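Local coordinates for protein squalene synthase HpnC (Alicyclobacillus acidocaldarius subsp. acidocaldarius, PDB 4HD1) that probably acts as a squalene/phytoene synthase-type prenyltransferase in isoprenoid (squalene) synthesis, at residues 119-124 against 185-190; 130-135 against 161-166; 193-198 against 207-212; 219-224 against 248-253; 64-69 against 112-117. One frame throughout, in Å; residues are numbered along the deposited sequence. Where two conformers were deposited one is given.

Contact 1. Residues 119-124 against 185-190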
# COMPACT_ATOMS: atom_id res chain seq x y z
N LYS A 119 -6.49 13.33 -8.95
CA LYS A 119 -5.26 14.08 -8.73
C LYS A 119 -4.08 13.58 -9.56
O LYS A 119 -3.73 12.39 -9.51
CB LYS A 119 -4.89 14.13 -7.24
CG LYS A 119 -5.78 15.05 -6.43
CD LYS A 119 -5.11 15.49 -5.14
CE LYS A 119 -6.06 16.35 -4.33
NZ LYS A 119 -5.35 17.22 -3.36
N HIS A 120 -3.50 14.49 -10.32
CA HIS A 120 -2.32 14.21 -11.12
C HIS A 120 -1.14 14.95 -10.58
O HIS A 120 0.01 14.62 -10.88
CB HIS A 120 -2.58 14.55 -12.58
CG HIS A 120 -3.64 13.69 -13.22
ND1 HIS A 120 -4.95 13.93 -13.07
CD2 HIS A 120 -3.53 12.55 -14.01
CE1 HIS A 120 -5.66 13.00 -13.74
NE2 HIS A 120 -4.78 12.16 -14.31
N THR A 121 -1.41 15.98 -9.77
CA THR A 121 -0.37 16.75 -9.09
C THR A 121 -0.76 16.96 -7.63
O THR A 121 -1.95 16.95 -7.30
CB THR A 121 -0.08 18.12 -9.78
OG1 THR A 121 -1.18 19.02 -9.58
CG2 THR A 121 0.18 17.97 -11.28
N TYR A 122 0.23 17.13 -6.76
CA TYR A 122 -0.00 17.40 -5.34
C TYR A 122 0.58 18.76 -4.91
O TYR A 122 1.74 19.07 -5.19
CB TYR A 122 0.51 16.25 -4.46
CG TYR A 122 -0.36 15.01 -4.57
CD1 TYR A 122 -1.38 14.76 -3.65
CD2 TYR A 122 -0.19 14.10 -5.62
CE1 TYR A 122 -2.20 13.65 -3.77
CE2 TYR A 122 -1.00 12.99 -5.75
CZ TYR A 122 -2.00 12.77 -4.82
OH TYR A 122 -2.81 11.66 -4.95
N ASP A 123 -0.26 19.55 -4.25
CA ASP A 123 0.11 20.90 -3.83
C ASP A 123 1.09 20.92 -2.65
O ASP A 123 2.14 21.57 -2.72
CB ASP A 123 -1.15 21.69 -3.47
CG ASP A 123 -1.00 23.17 -3.72
OD1 ASP A 123 -0.29 23.84 -2.95
OD2 ASP A 123 -1.61 23.65 -4.70
N THR A 124 0.75 20.21 -1.58
CA THR A 124 1.56 20.22 -0.35
C THR A 124 1.90 18.82 0.14
O THR A 124 1.33 17.82 -0.31
CB THR A 124 0.88 21.01 0.80
OG1 THR A 124 -0.31 20.34 1.23
CG2 THR A 124 0.55 22.44 0.37
N VAL A 185 5.66 14.61 -6.23
CA VAL A 185 6.48 15.58 -5.50
C VAL A 185 5.61 16.80 -5.22
O VAL A 185 5.05 17.37 -6.14
CB VAL A 185 7.73 16.00 -6.29
CG1 VAL A 185 8.63 16.86 -5.43
CG2 VAL A 185 8.50 14.77 -6.77
N PRO A 186 5.47 17.19 -3.93
CA PRO A 186 4.60 18.33 -3.60
C PRO A 186 5.08 19.64 -4.24
O PRO A 186 6.29 19.91 -4.28
CB PRO A 186 4.68 18.39 -2.08
CG PRO A 186 5.04 17.01 -1.66
CD PRO A 186 5.97 16.52 -2.72
N ARG A 187 4.12 20.44 -4.70
CA ARG A 187 4.38 21.70 -5.40
C ARG A 187 5.10 22.72 -4.50
O ARG A 187 6.03 23.40 -4.95
CB ARG A 187 3.08 22.29 -5.95
CG ARG A 187 3.24 23.06 -7.27
CD ARG A 187 1.98 23.83 -7.66
NE ARG A 187 1.23 23.21 -8.75
CZ ARG A 187 0.42 22.16 -8.60
NH1 ARG A 187 0.24 21.62 -7.40
NH2 ARG A 187 -0.22 21.66 -9.65
N ALA A 188 4.67 22.81 -3.24
CA ALA A 188 5.25 23.74 -2.26
C ALA A 188 6.68 23.38 -1.85
O ALA A 188 7.50 24.26 -1.61
CB ALA A 188 4.35 23.86 -1.04
N ASP A 189 6.97 22.08 -1.78
CA ASP A 189 8.31 21.61 -1.43
C ASP A 189 9.32 21.86 -2.56
O ASP A 189 10.51 22.03 -2.30
CB ASP A 189 8.31 20.13 -1.04
CG ASP A 189 7.43 19.84 0.16
OD1 ASP A 189 6.97 20.79 0.83
OD2 ASP A 189 7.18 18.65 0.44
N LEU A 190 8.83 21.89 -3.80
CA LEU A 190 9.67 22.27 -4.94
C LEU A 190 9.92 23.76 -4.95
O LEU A 190 11.05 24.20 -5.17
CB LEU A 190 9.04 21.83 -6.26
CG LEU A 190 9.25 20.36 -6.63
CD1 LEU A 190 8.28 19.93 -7.72
CD2 LEU A 190 10.70 20.10 -7.05
O HOH W 1 2.78 17.34 -7.81

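Contact 2. Residues 130-135 against 161-166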
# COMPACT_ATOMS: atom_id res chain seq x y z
N ASP A 130 -1.96 12.76 2.98
CA ASP A 130 -3.37 12.40 3.01
C ASP A 130 -3.74 11.29 2.01
O ASP A 130 -4.54 10.41 2.33
CB ASP A 130 -4.26 13.62 2.79
CG ASP A 130 -5.59 13.50 3.48
OD1 ASP A 130 -6.61 13.38 2.79
OD2 ASP A 130 -5.60 13.50 4.74
N TYR A 131 -3.14 11.33 0.83
CA TYR A 131 -3.30 10.26 -0.16
C TYR A 131 -2.82 8.93 0.41
O TYR A 131 -3.50 7.91 0.28
CB TYR A 131 -2.57 10.60 -1.46
CG TYR A 131 -2.54 9.46 -2.47
CD1 TYR A 131 -3.73 8.89 -2.94
CD2 TYR A 131 -1.33 8.98 -2.97
CE1 TYR A 131 -3.70 7.85 -3.86
CE2 TYR A 131 -1.30 7.94 -3.90
CZ TYR A 131 -2.48 7.38 -4.34
OH TYR A 131 -2.46 6.36 -5.26
N CYS A 132 -1.65 8.95 1.05
CA CYS A 132 -1.06 7.76 1.69
C CYS A 132 -1.98 7.10 2.71
O CYS A 132 -1.94 5.88 2.88
CB CYS A 132 0.28 8.10 2.32
SG CYS A 132 1.55 8.48 1.10
N ARG A 133 -2.81 7.90 3.38
CA ARG A 133 -3.80 7.38 4.33
C ARG A 133 -4.84 6.46 3.68
O ARG A 133 -5.56 5.74 4.37
CB ARG A 133 -4.49 8.52 5.08
CG ARG A 133 -3.62 9.20 6.13
CD ARG A 133 -4.26 10.45 6.71
NE ARG A 133 -5.52 10.15 7.40
CZ ARG A 133 -6.73 10.35 6.89
NH1 ARG A 133 -6.88 10.88 5.68
NH2 ARG A 133 -7.81 10.04 7.60
N TYR A 134 -4.90 6.48 2.34
CA TYR A 134 -5.86 5.67 1.60
C TYR A 134 -5.17 4.59 0.79
O TYR A 134 -5.69 3.48 0.66
CB TYR A 134 -6.75 6.54 0.69
CG TYR A 134 -7.62 7.49 1.49
CD1 TYR A 134 -8.91 7.13 1.87
CD2 TYR A 134 -7.13 8.73 1.90
CE1 TYR A 134 -9.70 7.98 2.62
CE2 TYR A 134 -7.91 9.59 2.65
CZ TYR A 134 -9.19 9.22 3.01
OH TYR A 134 -9.96 10.08 3.75
N SER A 135 -4.00 4.91 0.24
CA SER A 135 -3.29 3.99 -0.64
C SER A 135 -2.34 3.05 0.09
O SER A 135 -2.11 1.94 -0.37
CB SER A 135 -2.53 4.76 -1.71
OG SER A 135 -1.74 5.78 -1.13
N THR A 161 5.19 3.65 8.96
CA THR A 161 5.97 2.76 8.09
C THR A 161 5.37 2.63 6.69
O THR A 161 6.09 2.79 5.69
CB THR A 161 6.12 1.37 8.72
OG1 THR A 161 6.71 1.50 10.01
CG2 THR A 161 7.00 0.47 7.86
N CYS A 162 4.08 2.32 6.62
CA CYS A 162 3.40 2.21 5.34
C CYS A 162 3.54 3.51 4.51
O CYS A 162 3.88 3.45 3.32
CB CYS A 162 1.94 1.78 5.53
SG CYS A 162 1.76 0.02 5.90
N THR A 163 3.35 4.66 5.14
CA THR A 163 3.55 5.96 4.47
C THR A 163 5.00 6.19 4.05
O THR A 163 5.26 6.64 2.92
CB THR A 163 3.07 7.12 5.37
OG1 THR A 163 1.65 7.04 5.51
CG2 THR A 163 3.44 8.48 4.77
N ALA A 164 5.95 5.88 4.93
CA ALA A 164 7.36 5.99 4.61
C ALA A 164 7.67 5.20 3.34
O ALA A 164 8.37 5.69 2.45
CB ALA A 164 8.23 5.51 5.76
N LEU A 165 7.12 4.00 3.26
CA LEU A 165 7.38 3.09 2.15
C LEU A 165 6.83 3.63 0.83
O LEU A 165 7.52 3.59 -0.20
CB LEU A 165 6.79 1.72 2.47
CG LEU A 165 7.36 0.45 1.83
CD1 LEU A 165 8.88 0.44 1.72
CD2 LEU A 165 6.88 -0.75 2.64
N GLN A 166 5.61 4.16 0.86
CA GLN A 166 5.03 4.74 -0.34
C GLN A 166 5.81 5.97 -0.81
O GLN A 166 6.03 6.14 -2.01
CB GLN A 166 3.55 5.09 -0.15
CG GLN A 166 2.93 5.54 -1.47
CD GLN A 166 1.42 5.54 -1.49
OE1 GLN A 166 0.80 4.50 -1.30
NE2 GLN A 166 0.83 6.70 -1.75

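Contact 3. Residues 193-198 against 207-212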
# COMPACT_ATOMS: atom_id res chain seq x y z
N PHE A 193 12.47 25.45 -2.52
CA PHE A 193 13.86 25.50 -2.99
C PHE A 193 14.01 26.14 -4.37
O PHE A 193 15.00 25.90 -5.07
CB PHE A 193 14.48 24.10 -2.97
CG PHE A 193 14.53 23.48 -1.60
CD1 PHE A 193 15.50 23.86 -0.68
CD2 PHE A 193 13.60 22.50 -1.24
CE1 PHE A 193 15.54 23.29 0.58
CE2 PHE A 193 13.64 21.93 0.02
CZ PHE A 193 14.61 22.32 0.93
N GLY A 194 13.04 26.97 -4.75
CA GLY A 194 13.09 27.71 -6.01
C GLY A 194 12.97 26.86 -7.26
O GLY A 194 13.40 27.27 -8.33
N ALA A 195 12.41 25.66 -7.12
CA ALA A 195 12.14 24.80 -8.27
C ALA A 195 10.64 24.78 -8.55
O ALA A 195 9.84 25.26 -7.75
CB ALA A 195 12.67 23.40 -8.02
N THR A 196 10.27 24.22 -9.71
CA THR A 196 8.86 24.11 -10.10
C THR A 196 8.58 22.73 -10.67
O THR A 196 9.50 21.95 -10.90
CB THR A 196 8.49 25.15 -11.16
OG1 THR A 196 9.45 25.10 -12.23
CG2 THR A 196 8.46 26.56 -10.57
N LEU A 197 7.30 22.44 -10.90
CA LEU A 197 6.89 21.18 -11.52
C LEU A 197 7.42 21.06 -12.96
O LEU A 197 7.61 19.95 -13.46
CB LEU A 197 5.37 21.04 -11.51
CG LEU A 197 4.63 20.86 -10.16
CD1 LEU A 197 3.15 21.08 -10.38
CD2 LEU A 197 4.88 19.49 -9.54
N ASP A 198 7.67 22.20 -13.60
CA ASP A 198 8.25 22.24 -14.95
C ASP A 198 9.63 21.59 -15.01
O ASP A 198 9.96 20.94 -16.00
CB ASP A 198 8.33 23.68 -15.47
CG ASP A 198 7.15 24.05 -16.36
OD1 ASP A 198 6.93 25.26 -16.59
OD2 ASP A 198 6.43 23.14 -16.83
N ASP A 207 19.51 22.09 -8.65
CA ASP A 207 19.82 22.10 -7.22
C ASP A 207 18.56 22.15 -6.36
O ASP A 207 18.51 21.54 -5.29
CB ASP A 207 20.76 23.26 -6.87
CG ASP A 207 22.23 22.89 -6.99
OD1 ASP A 207 22.55 21.69 -6.90
OD2 ASP A 207 23.06 23.80 -7.17
N GLY A 208 17.55 22.88 -6.83
CA GLY A 208 16.25 22.95 -6.15
C GLY A 208 15.56 21.60 -6.12
O GLY A 208 15.06 21.17 -5.08
N VAL A 209 15.54 20.94 -7.28
CA VAL A 209 14.99 19.59 -7.42
C VAL A 209 15.67 18.62 -6.45
O VAL A 209 14.99 17.92 -5.70
CB VAL A 209 15.10 19.07 -8.87
CG1 VAL A 209 14.84 17.57 -8.96
CG2 VAL A 209 14.14 19.82 -9.78
N ARG A 210 17.00 18.61 -6.45
CA ARG A 210 17.79 17.70 -5.61
C ARG A 210 17.56 17.94 -4.11
O ARG A 210 17.50 16.99 -3.34
CB ARG A 210 19.27 17.80 -5.96
CG ARG A 210 19.63 17.17 -7.29
CD ARG A 210 21.03 17.56 -7.74
NE ARG A 210 21.36 17.01 -9.05
CZ ARG A 210 22.04 15.88 -9.26
NH1 ARG A 210 22.49 15.16 -8.23
NH2 ARG A 210 22.29 15.47 -10.49
N ARG A 211 17.44 19.21 -3.73
CA ARG A 211 17.14 19.58 -2.34
C ARG A 211 15.72 19.20 -1.93
O ARG A 211 15.49 18.86 -0.77
CB ARG A 211 17.37 21.08 -2.11
CG ARG A 211 18.83 21.45 -1.91
CD ARG A 211 18.99 22.92 -1.57
NE ARG A 211 20.40 23.25 -1.33
CZ ARG A 211 21.26 23.64 -2.27
NH1 ARG A 211 20.87 23.76 -3.54
NH2 ARG A 211 22.51 23.92 -1.94
N CYS A 212 14.79 19.27 -2.87
CA CYS A 212 13.41 18.87 -2.61
C CYS A 212 13.28 17.36 -2.40
O CYS A 212 12.59 16.91 -1.47
CB CYS A 212 12.49 19.32 -3.73
SG CYS A 212 10.79 18.74 -3.51

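Contact 4. Residues 219-224 against 248-253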
# COMPACT_ATOMS: atom_id res chain seq x y z
N ARG A 219 12.04 13.09 5.40
CA ARG A 219 10.71 12.90 5.97
C ARG A 219 10.37 11.42 6.11
O ARG A 219 9.83 10.99 7.14
CB ARG A 219 9.65 13.58 5.10
CG ARG A 219 9.58 15.09 5.23
CD ARG A 219 8.32 15.59 4.56
NE ARG A 219 8.09 17.03 4.75
CZ ARG A 219 8.05 17.92 3.77
NH1 ARG A 219 8.22 17.54 2.51
NH2 ARG A 219 7.83 19.20 4.05
N ALA A 220 10.70 10.66 5.07
CA ALA A 220 10.43 9.22 5.01
C ALA A 220 11.33 8.46 5.98
O ALA A 220 10.87 7.52 6.65
CB ALA A 220 10.59 8.70 3.58
N GLN A 221 12.59 8.86 6.07
CA GLN A 221 13.52 8.28 7.03
C GLN A 221 13.02 8.47 8.47
O GLN A 221 13.08 7.55 9.28
CB GLN A 221 14.93 8.83 6.84
CG GLN A 221 16.01 8.12 7.66
CD GLN A 221 16.14 6.65 7.30
OE1 GLN A 221 16.55 6.30 6.18
NE2 GLN A 221 15.82 5.78 8.25
N ALA A 222 12.52 9.67 8.77
CA ALA A 222 11.95 9.97 10.09
C ALA A 222 10.73 9.11 10.37
O ALA A 222 10.51 8.67 11.50
CB ALA A 222 11.61 11.45 10.20
N LEU A 223 9.93 8.87 9.33
CA LEU A 223 8.77 7.98 9.45
C LEU A 223 9.16 6.51 9.69
O LEU A 223 8.56 5.84 10.53
CB LEU A 223 7.82 8.14 8.26
CG LEU A 223 7.05 9.47 8.24
CD1 LEU A 223 6.40 9.70 6.88
CD2 LEU A 223 6.02 9.56 9.38
N PHE A 224 10.17 6.03 8.97
CA PHE A 224 10.76 4.73 9.27
C PHE A 224 11.23 4.64 10.73
O PHE A 224 10.88 3.68 11.42
CB PHE A 224 11.91 4.39 8.31
CG PHE A 224 11.45 3.89 6.97
CD1 PHE A 224 10.58 2.81 6.89
CD2 PHE A 224 11.89 4.49 5.80
CE1 PHE A 224 10.14 2.35 5.65
CE2 PHE A 224 11.45 4.03 4.56
CZ PHE A 224 10.58 2.96 4.49
N GLY A 248 13.98 -2.73 3.28
CA GLY A 248 13.76 -2.49 1.85
C GLY A 248 13.54 -1.02 1.56
O GLY A 248 14.15 -0.46 0.63
N GLY A 249 12.68 -0.39 2.36
CA GLY A 249 12.39 1.04 2.23
C GLY A 249 13.60 1.90 2.51
O GLY A 249 13.85 2.87 1.80
N GLU A 250 14.37 1.54 3.54
CA GLU A 250 15.58 2.28 3.89
C GLU A 250 16.61 2.18 2.79
O GLU A 250 17.31 3.15 2.48
CB GLU A 250 16.16 1.79 5.22
CG GLU A 250 15.40 2.26 6.45
CD GLU A 250 16.07 1.85 7.76
OE1 GLU A 250 16.64 0.74 7.85
OE2 GLU A 250 16.01 2.66 8.72
N ALA A 251 16.70 1.00 2.18
CA ALA A 251 17.64 0.78 1.08
C ALA A 251 17.27 1.58 -0.16
O ALA A 251 18.15 1.97 -0.93
CB ALA A 251 17.75 -0.70 0.75
N ILE A 252 15.98 1.84 -0.35
CA ILE A 252 15.53 2.69 -1.46
C ILE A 252 16.02 4.12 -1.24
O ILE A 252 16.54 4.75 -2.16
CB ILE A 252 14.00 2.62 -1.68
CG1 ILE A 252 13.61 1.26 -2.26
CG2 ILE A 252 13.53 3.75 -2.60
CD1 ILE A 252 12.11 0.97 -2.28
N LEU A 253 15.86 4.61 -0.01
CA LEU A 253 16.33 5.94 0.36
C LEU A 253 17.84 6.06 0.19
O LEU A 253 18.34 7.07 -0.32
CB LEU A 253 15.95 6.28 1.81
CG LEU A 253 14.46 6.32 2.17
CD1 LEU A 253 14.30 6.71 3.64
CD2 LEU A 253 13.66 7.25 1.27

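Contact 5. Residues 64-69 against 112-117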
# COMPACT_ATOMS: atom_id res chain seq x y z
N ASP A 64 -16.87 2.52 -16.73
CA ASP A 64 -17.01 3.65 -15.78
C ASP A 64 -16.34 3.26 -14.46
O ASP A 64 -16.95 2.60 -13.59
CB ASP A 64 -18.48 4.02 -15.53
CG ASP A 64 -19.34 3.90 -16.79
OD1 ASP A 64 -18.80 3.96 -17.93
OD2 ASP A 64 -20.57 3.73 -16.63
N ARG A 65 -15.07 3.65 -14.33
CA ARG A 65 -14.29 3.41 -13.12
C ARG A 65 -15.14 3.56 -11.87
O ARG A 65 -15.20 2.66 -11.04
CB ARG A 65 -13.12 4.39 -13.03
CG ARG A 65 -11.82 3.88 -13.62
CD ARG A 65 -10.69 4.20 -12.66
NE ARG A 65 -9.46 4.62 -13.34
CZ ARG A 65 -8.33 4.95 -12.72
NH1 ARG A 65 -8.24 4.90 -11.39
NH2 ARG A 65 -7.27 5.31 -13.44
N MSE A 66 -15.80 4.71 -11.75
CA MSE A 66 -16.62 5.04 -10.59
C MSE A 66 -17.72 4.01 -10.35
O MSE A 66 -17.94 3.59 -9.22
CB MSE A 66 -17.20 6.44 -10.72
CG MSE A 66 -16.15 7.53 -10.57
SE MSE A 66 -15.20 7.37 -8.88
CE MSE A 66 -16.72 7.74 -7.71
N ALA A 67 -18.40 3.61 -11.43
CA ALA A 67 -19.47 2.62 -11.35
C ALA A 67 -18.93 1.24 -10.99
O ALA A 67 -19.53 0.52 -10.18
CB ALA A 67 -20.26 2.57 -12.65
N ALA A 68 -17.79 0.88 -11.58
CA ALA A 68 -17.10 -0.38 -11.29
C ALA A 68 -16.68 -0.44 -9.82
O ALA A 68 -16.88 -1.46 -9.15
CB ALA A 68 -15.89 -0.56 -12.21
N LEU A 69 -16.10 0.65 -9.33
CA LEU A 69 -15.66 0.76 -7.94
C LEU A 69 -16.84 0.72 -6.97
O LEU A 69 -16.73 0.13 -5.90
CB LEU A 69 -14.84 2.03 -7.71
CG LEU A 69 -13.42 2.09 -8.28
CD1 LEU A 69 -12.88 3.50 -8.10
CD2 LEU A 69 -12.50 1.07 -7.62
N ALA A 112 -8.87 5.08 -2.44
CA ALA A 112 -7.54 5.42 -2.96
C ALA A 112 -7.54 5.51 -4.48
O ALA A 112 -6.92 6.40 -5.06
CB ALA A 112 -6.50 4.42 -2.49
N ASN A 113 -8.25 4.58 -5.11
CA ASN A 113 -8.42 4.56 -6.56
C ASN A 113 -9.16 5.81 -7.06
O ASN A 113 -8.77 6.40 -8.08
CB ASN A 113 -9.14 3.27 -6.97
CG ASN A 113 -9.18 3.06 -8.47
OD1 ASN A 113 -9.81 3.82 -9.21
ND2 ASN A 113 -8.51 2.01 -8.93
N ARG A 114 -10.20 6.23 -6.34
CA ARG A 114 -10.93 7.47 -6.68
C ARG A 114 -10.05 8.70 -6.50
O ARG A 114 -10.16 9.65 -7.27
CB ARG A 114 -12.20 7.62 -5.84
CG ARG A 114 -13.19 6.47 -5.96
CD ARG A 114 -14.48 6.78 -5.22
NE ARG A 114 -15.39 5.63 -5.21
CZ ARG A 114 -15.64 4.87 -4.15
NH1 ARG A 114 -15.06 5.11 -2.98
NH2 ARG A 114 -16.49 3.85 -4.26
N ARG A 115 -9.18 8.68 -5.48
CA ARG A 115 -8.24 9.78 -5.23
C ARG A 115 -7.24 9.90 -6.37
O ARG A 115 -6.90 11.00 -6.80
CB ARG A 115 -7.49 9.61 -3.91
CG ARG A 115 -8.37 9.27 -2.72
CD ARG A 115 -9.11 10.47 -2.17
NE ARG A 115 -8.31 11.13 -1.14
CZ ARG A 115 -8.81 11.64 -0.03
NH1 ARG A 115 -10.12 11.57 0.21
NH2 ARG A 115 -8.01 12.21 0.85
N ASP A 116 -6.77 8.75 -6.86
CA ASP A 116 -5.82 8.70 -7.97
C ASP A 116 -6.46 9.20 -9.27
O ASP A 116 -5.76 9.77 -10.11
CB ASP A 116 -5.29 7.28 -8.15
CG ASP A 116 -3.77 7.23 -8.33
OD1 ASP A 116 -3.04 7.99 -7.66
OD2 ASP A 116 -3.31 6.39 -9.13
N GLN A 117 -7.77 9.01 -9.44
CA GLN A 117 -8.49 9.50 -10.62
C GLN A 117 -8.48 11.02 -10.69
O GLN A 117 -8.32 11.60 -11.77
CB GLN A 117 -9.95 9.04 -10.60
CG GLN A 117 -10.19 7.62 -11.10
CD GLN A 117 -11.60 7.13 -10.79
OE1 GLN A 117 -12.60 7.73 -11.20
NE2 GLN A 117 -11.69 6.01 -10.07

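Contact 1. Residues 119-124 against 185-190
Arg187 meets the loop 119-124 with both its backbone and its side chain. Its backbone N donates to Tyr122 O at 2.8 Å. One residue on, Ala188 N donates to Asp123 O at 2.9 Å. Within this all-helical fold, the loop before helix 125-135 thus offers two successive carbonyls to the first N-H groups of the short helix 187-191. Pro186 stands at the N-cap position, and its CA lies 3.4 Å from Tyr122 O in a CA-H...O contact. In one of its two conformers, the Arg187 chain bends at chi3 (-105°) and turns its guanidinium back to the loop. Arg187 NH2 then donates to Thr121 OG1 at 2.8 Å, with the oxygen tilted slightly from the guanidinium plane. Asp123 OD2 and Arg187 NH1 form a long salt bridge at 3.9 Å; the oxygen lies well out of the guanidinium plane, so no N-H points at it. Because of the second conformer, both side-chain contacts are less certain than the backbone pair. Water 1 links Tyr122 N to Val185 O. The Tyr122 ring leads away from 185-190. Around this junction, helix 197-201 lies against Thr121 and Arg187, helix 207-227 lies against Val185 and Pro186, and helix 125-135 begins just after Thr124, its N-cap residue, and touches Tyr122.

Contact 2. Residues 130-135 against 161-166
Gln166 reaches across from helix 152-172 and puts its amide among Tyr131, Cys132 and Ser135 of helix 125-135. This is the tight part of the contact. The CG of Gln166 is anti to the backbone N (chi1 -173°), and the chain runs out extended, which bridges helices whose axes, over these segments, approach to 9.5 Å. Gln166 NE2 donates to Ser135 OG at 2.8 Å. The bond lies in the amide plane, with an N-H...O angle of 139°. The same NE2 of Gln166 is 3.3 Å from Tyr131 CE2, approaching the ring obliquely, and 3.4 Å from Cys132 SG. Ser135 OG in turn sits 3.5 Å above the centre of one face of the Tyr131 ring. The helices cross at 108°, so they meet over a small patch.

The other end of the patch is looser. Cys132 CB is 3.6 Å from Thr163 OG1. Thr163 CG2 is 4.0 Å from Cys132 CB. No bond joins this pair. Thr163 OG1 is instead hydrogen-bonded to Asp137. On the outer, partly exposed side of helix 125-135, Asp130 and Arg133 form a salt bridge, and Asp130 forms another with Arg115.

Both helices belong to the all-helical fold of the squalene/phytoene synthases. Helix 152-172 leads to the sequence DIDRD, which resembles the second aspartate-rich motif of that family. One direct hydrogen bond crosses this buried interface. Gln166 NE2 thus has a bond to Ser135 across the contact and a weak one to His170 on its own helix.

Contact 3. Residues 193-198 against 207-212
Gly208 lets the backbone of 193-198 come unusually close to helix 207-227. The CA atoms of Phe193 and Gly208 are 4.7 Å apart, and Phe193 O rests 3.4 Å from Gly208 CA. With no side chain at Gly208, the carbonyl can settle directly on the first turn of the helix. Ala195 uses the same surface. Its CB is 3.9 Å from Gly208 C and packs more loosely on Val209 CG2, at 4.3 Å.

The Phe193 ring provides the rest of the contact. Its CG is anti to the carbonyl carbon (chi1 -61°), which brings the ring over the next turn of the helix. Arg211 CB stands over one face, offset toward the rim, 3.8 Å from the ring centroid and 17° off the normal, a CH-pi contact. Arg211 CD is 3.7 Å from Phe193 CD1. From CG to NE the Arg211 chain is extended. It carries the guanidinium past the ring, so the methylene groups do the touching. Along another part of the ring, Phe193 CD2 lies 4.2 Å from Cys212 CB.

The close approach occurs where a helix ends. Gly194, with positive phi, is the C' residue of a Schellman motif that ends helix 187-191. The chain then turns toward helix 197-201, and Thr196 N is bonded to Asp199. Cys212 also packs on helix 187-191, through Asp189 and Leu190.

No hydrogen bond passes between the two segments. The contact holds by van der Waals packing and one CH-pi interaction, and its fit depends on shape, with the bare backbone of Gly208 at its centre.

Contact 4. Residues 219-224 against 248-253
Leu253 and Phe224 meet across the contact. Leu253 CD1 touches the edge of the Phe224 ring in plane, 3.9 Å from Phe224 CD2. The same methyl, Leu253 CD1, is 3.4 Å from Gln221 OE1. Leu253 CD2 reaches Ala220 CB at 4.1 Å. The far end of the ring presses on bare backbone: Phe224 CZ is 3.5 Å from Gly249 CA. Gly249 has no side chain, so the ring tip can sit this close to the helix.

At the polar margin, Gln221 NE2 donates to Glu250 OE2 at 3.2 Å. Glu250 OE2 is met on its anti side, tilted from the carboxylate plane; amide and carboxylate planes are 45° apart. A bend at chi2 (61°) in Gln221 swings the amide across to Glu250.

These are two antiparallel helices of the all-helical squalene/phytoene synthase fold. Over these segments their axes are 10.4 Å apart, with N-to-C directions at 157°.

A second shell holds the amide. Gln221 OE1 accepts from Arg257, one turn beyond Leu253, and NE2 also donates to Asp225 on its own helix. Helix 152-172 packs on the same pair of helices: Ala164 lies against Leu223 and Phe224, and Asn169 touches Ile252.

Contact 5. Residues 64-69 against 112-117
Arg65, Met66 and Leu69 of helix 65-81 face Asn113, Arg114 and Gln117 of helix 104-118. Over these segments the two run nearly antiparallel, with their axes 10.8 Å apart and 174° between directions, a helix pair of the all-helical squalene/phytoene synthase fold.

The hydrogen bonds meet at Asn113 OD1. Arg65 NH1 donates to Asn113 OD1 at 2.9 Å. The oxygen lies in the guanidinium plane, but the donor stands 47° above the carbonyl plane of Asn113. Gln117 NE2 donates to the same Asn113 OD1 at 3.0 Å, this time in the carbonyl plane. Asn113 CG is anti to the backbone N (chi1 -171°), which carries the amide toward helix 65-81. The Asn113 amide is probably fixed by these two bonds and a weak one from ND2 to Leu57 O.

Charge contributes through outside partners. Arg65 forms a salt bridge with Asp59, part of the sequence DDLGD. That sequence resembles the first aspartate-rich motif of the family, which in relatives binds magnesium and diphosphate. Arg114 pairs with Glu73, Asp70 and Glu111. Its NE, buried here, has no polar partner in the model.

Packing fills the rest. Gln117 CG sits over one face of the Arg65 guanidinium, toward its rim, 3.2 Å above the plane, and the two side chains run past each other in opposite directions. Leu69 CD1 fits between Asn113 OD1, at 3.3 Å, and Gln117 NE2, at 3.4 Å. Residue 66 is a selenomethionine, bent at chi2 and chi3. Met66 SE lies 3.5 Å from Gln117 OE1. Met66 CE lies 3.5 Å from Arg114 CD.

Overall arrangement
Contacts 2 and 4 are buried, helix on helix. Contacts 1, 3 and 5 are only partly buried and lie farther from the centre of the chain. Contacts 4 and 5 are both antiparallel pairs, on opposite sides of that centre, and contact 2 is a steep crossing. Contacts 3 and 4 share helix 207-227. Contact 2 touches contact 4 through Ala164 and contact 5 through a salt bridge from Asp130 to Arg115. Asp189 and Arg219 bridge contacts 1 and 4. Contact 1 rests on backbone bonds, contact 3 on packing and one CH-pi contact, contacts 2 and 4 on one hydrogen bond from a glutamine amide each, with apolar packing beside it in contact 4, contact 5 on a shared amide oxygen.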